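Local coordinates for protein 'Carboxyl esterase 2 (Tuber melanosporum Mel28, PDB 5MIF) that probably hydrolyses carboxylic esters as an archaeal-like carboxylesterase of the alpha/beta hydrolase fold, at residues 199-202 with 203-207. Sequence-based numbering, arbitrary orientation.
Sequences VSLL and SIKRK
The R206 guanidinium lays one face on the methyl CD2 of L202, which sits 3.6 Å above its plane, displaced toward the rim near NH2. The two side chains run side by side in the same direction, the arginine extended from CG to NE, its aliphatic part passing the carbonyl of L202. NH2 reaches on to a salt bridge with E161, and Y164, also of helix 158-173, makes a cation-pi contact with R206. One turn back, V199 O is gripped twice by S203: N at 2.9 Å and OG at 2.7 Å, arriving from opposite faces of the carbonyl plane. The hydroxyl gets there because OG stands beside its own backbone N (chi1 -55°), folded back along the helix. Replacing S203 by an alanine removes OG, which would probably leave V199 O with the backbone N as its one donor from this residue and open a small gap beside V199 CG1. On another side of the helix the K205 side chain runs slantwise over L201, CE lying 4.0 Å from L201 CG, before NZ pairs with D261. The backbone bond K205 N to L201 O is nearly straight (N-H...O 171°), whereas R206 N to L202 O is more bent, at 136°. At K207 the chain leaves helical phi/psi, with positive phi, in a Schellman motif, ahead of strand 213-217 in this beta-alpha-beta unit. L201 thus packs against the end of the lysine's methylene chain and L202 against a guanidinium face, while the charged ends link this part of the helix to acidic partners, D261 and E161 of helix 158-173; S203 OG spends its proton on V199 O, a carbonyl of the preceding turn.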
ATOM      1  N   VAL A 199     -15.071 -18.772  -2.240  1.00 31.14           N
ATOM      2  CA  VAL A 199     -14.998 -19.700  -1.119  1.00 32.34           C
ATOM      3  C   VAL A 199     -15.448 -19.028   0.189  1.00 38.64           C
ATOM      4  O   VAL A 199     -16.105 -19.656   1.043  1.00 36.86           O
ATOM      5  CB  VAL A 199     -13.568 -20.268  -0.977  1.00 35.31           C
ATOM      6  CG1 VAL A 199     -13.414 -21.047   0.322  1.00 34.03           C
ATOM      7  CG2 VAL A 199     -13.241 -21.173  -2.186  1.00 33.98           C
ATOM      8  N   SER A 200     -15.093 -17.753   0.350  1.00 36.85           N
ATOM      9  CA  SER A 200     -15.609 -16.977   1.482  1.00 37.47           C
ATOM     10  C   SER A 200     -17.146 -16.968   1.454  1.00 37.43           C
ATOM     11  O   SER A 200     -17.792 -17.256   2.455  1.00 41.36           O
ATOM     12  CB  SER A 200     -15.062 -15.539   1.462  1.00 36.47           C
ATOM     13  OG  SER A 200     -13.680 -15.489   1.825  1.00 36.61           O
ATOM     14  N   LEU A 201     -17.718 -16.646   0.299  1.00 35.34           N
ATOM     15  CA  LEU A 201     -19.164 -16.571   0.141  1.00 38.26           C
ATOM     16  C   LEU A 201     -19.833 -17.929   0.399  1.00 40.18           C
ATOM     17  O   LEU A 201     -20.863 -18.002   1.063  1.00 43.04           O
ATOM     18  CB  LEU A 201     -19.515 -16.048  -1.256  1.00 37.16           C
ATOM     19  CG  LEU A 201     -20.998 -15.957  -1.622  1.00 39.96           C
ATOM     20  CD1 LEU A 201     -21.719 -15.021  -0.675  1.00 44.13           C
ATOM     21  CD2 LEU A 201     -21.154 -15.489  -3.060  1.00 40.94           C
ATOM     22  N   LEU A 202     -19.231 -19.000  -0.109  1.00 37.87           N
ATOM     23  CA  LEU A 202     -19.754 -20.342   0.108  1.00 38.53           C
ATOM     24  C   LEU A 202     -19.690 -20.698   1.601  1.00 39.50           C
ATOM     25  O   LEU A 202     -20.563 -21.393   2.119  1.00 39.65           O
ATOM     26  CB  LEU A 202     -18.983 -21.372  -0.748  1.00 36.08           C
ATOM     27  CG  LEU A 202     -19.189 -21.362  -2.277  1.00 34.97           C
ATOM     28  CD1 LEU A 202     -18.179 -22.253  -3.013  1.00 35.13           C
ATOM     29  CD2 LEU A 202     -20.622 -21.769  -2.656  1.00 36.99           C
ATOM     30  N   SER A 203     -18.650 -20.246   2.294  1.00 40.73           N
ATOM     31  CA  SER A 203     -18.561 -20.492   3.735  1.00 40.82           C
ATOM     32  C   SER A 203     -19.710 -19.803   4.475  1.00 42.16           C
ATOM     33  O   SER A 203     -20.275 -20.350   5.428  1.00 43.45           O
ATOM     34  CB  SER A 203     -17.225 -20.013   4.286  1.00 38.56           C
ATOM     35  OG  SER A 203     -16.161 -20.609   3.581  1.00 42.06           O
ATOM     36  N   ILE A 204     -20.053 -18.598   4.026  1.00 41.23           N
ATOM     37  CA  ILE A 204     -21.146 -17.843   4.624  1.00 43.08           C
ATOM     38  C   ILE A 204     -22.475 -18.567   4.375  1.00 43.29           C
ATOM     39  O   ILE A 204     -23.228 -18.821   5.308  1.00 42.54           O
ATOM     40  CB  ILE A 204     -21.179 -16.408   4.076  1.00 42.31           C
ATOM     41  CG1 ILE A 204     -20.012 -15.612   4.680  1.00 45.07           C
ATOM     42  CG2 ILE A 204     -22.506 -15.737   4.401  1.00 42.81           C
ATOM     43  CD1 ILE A 204     -19.602 -14.394   3.890  1.00 40.03           C
ATOM     44  N   LYS A 205     -22.720 -18.961   3.128  1.00 45.32           N
ATOM     45  CA  LYS A 205     -23.923 -19.728   2.782  1.00 44.65           C
ATOM     46  C   LYS A 205     -24.084 -21.054   3.522  1.00 45.03           C
ATOM     47  O   LYS A 205     -25.213 -21.475   3.797  1.00 48.81           O
ATOM     48  CB  LYS A 205     -23.948 -20.015   1.281  1.00 43.25           C
ATOM     49  CG  LYS A 205     -24.166 -18.785   0.442  1.00 46.11           C
ATOM     50  CD  LYS A 205     -24.155 -19.098  -1.055  1.00 47.92           C
ATOM     51  CE  LYS A 205     -24.516 -17.847  -1.823  1.00 49.28           C
ATOM     52  NZ  LYS A 205     -25.470 -18.070  -2.938  1.00 50.51           N
ATOM     53  N   ARG A 206     -22.977 -21.728   3.827  1.00 39.55           N
ATOM     54  CA  ARG A 206     -23.049 -23.073   4.385  1.00 39.79           C
ATOM     55  C   ARG A 206     -22.713 -23.089   5.869  1.00 43.26           C
ATOM     56  O   ARG A 206     -22.722 -24.139   6.508  1.00 44.38           O
ATOM     57  CB  ARG A 206     -22.106 -24.001   3.597  1.00 41.80           C
ATOM     58  CG  ARG A 206     -22.512 -24.135   2.111  1.00 40.35           C
ATOM     59  CD  ARG A 206     -21.424 -24.746   1.219  1.00 39.07           C
ATOM     60  NE  ARG A 206     -21.869 -24.803  -0.172  1.00 41.54           N
ATOM     61  CZ  ARG A 206     -21.124 -25.193  -1.204  1.00 40.04           C
ATOM     62  NH1 ARG A 206     -19.857 -25.553  -1.024  1.00 41.75           N
ATOM     63  NH2 ARG A 206     -21.649 -25.209  -2.424  1.00 39.47           N
ATOM     64  N   LYS A 207     -22.468 -21.902   6.411  1.00 43.08           N
ATOM     65  CA  LYS A 207     -22.131 -21.696   7.819  1.00 43.48           C
ATOM     66  C   LYS A 207     -20.927 -22.516   8.263  1.00 44.53           C
ATOM     67  O   LYS A 207     -20.965 -23.196   9.285  1.00 44.80           O
ATOM     68  CB  LYS A 207     -23.351 -21.969   8.704  1.00 44.67           C
ATOM     69  CG  LYS A 207     -24.455 -20.935   8.417  1.00 51.19           C
ATOM     70  CD  LYS A 207     -25.820 -21.295   8.986  1.00 63.58           C
ATOM     71  CE  LYS A 207     -26.877 -20.281   8.531  1.00 68.11           C
ATOM     72  NZ  LYS A 207     -26.319 -18.908   8.344  1.00 73.11           N
TER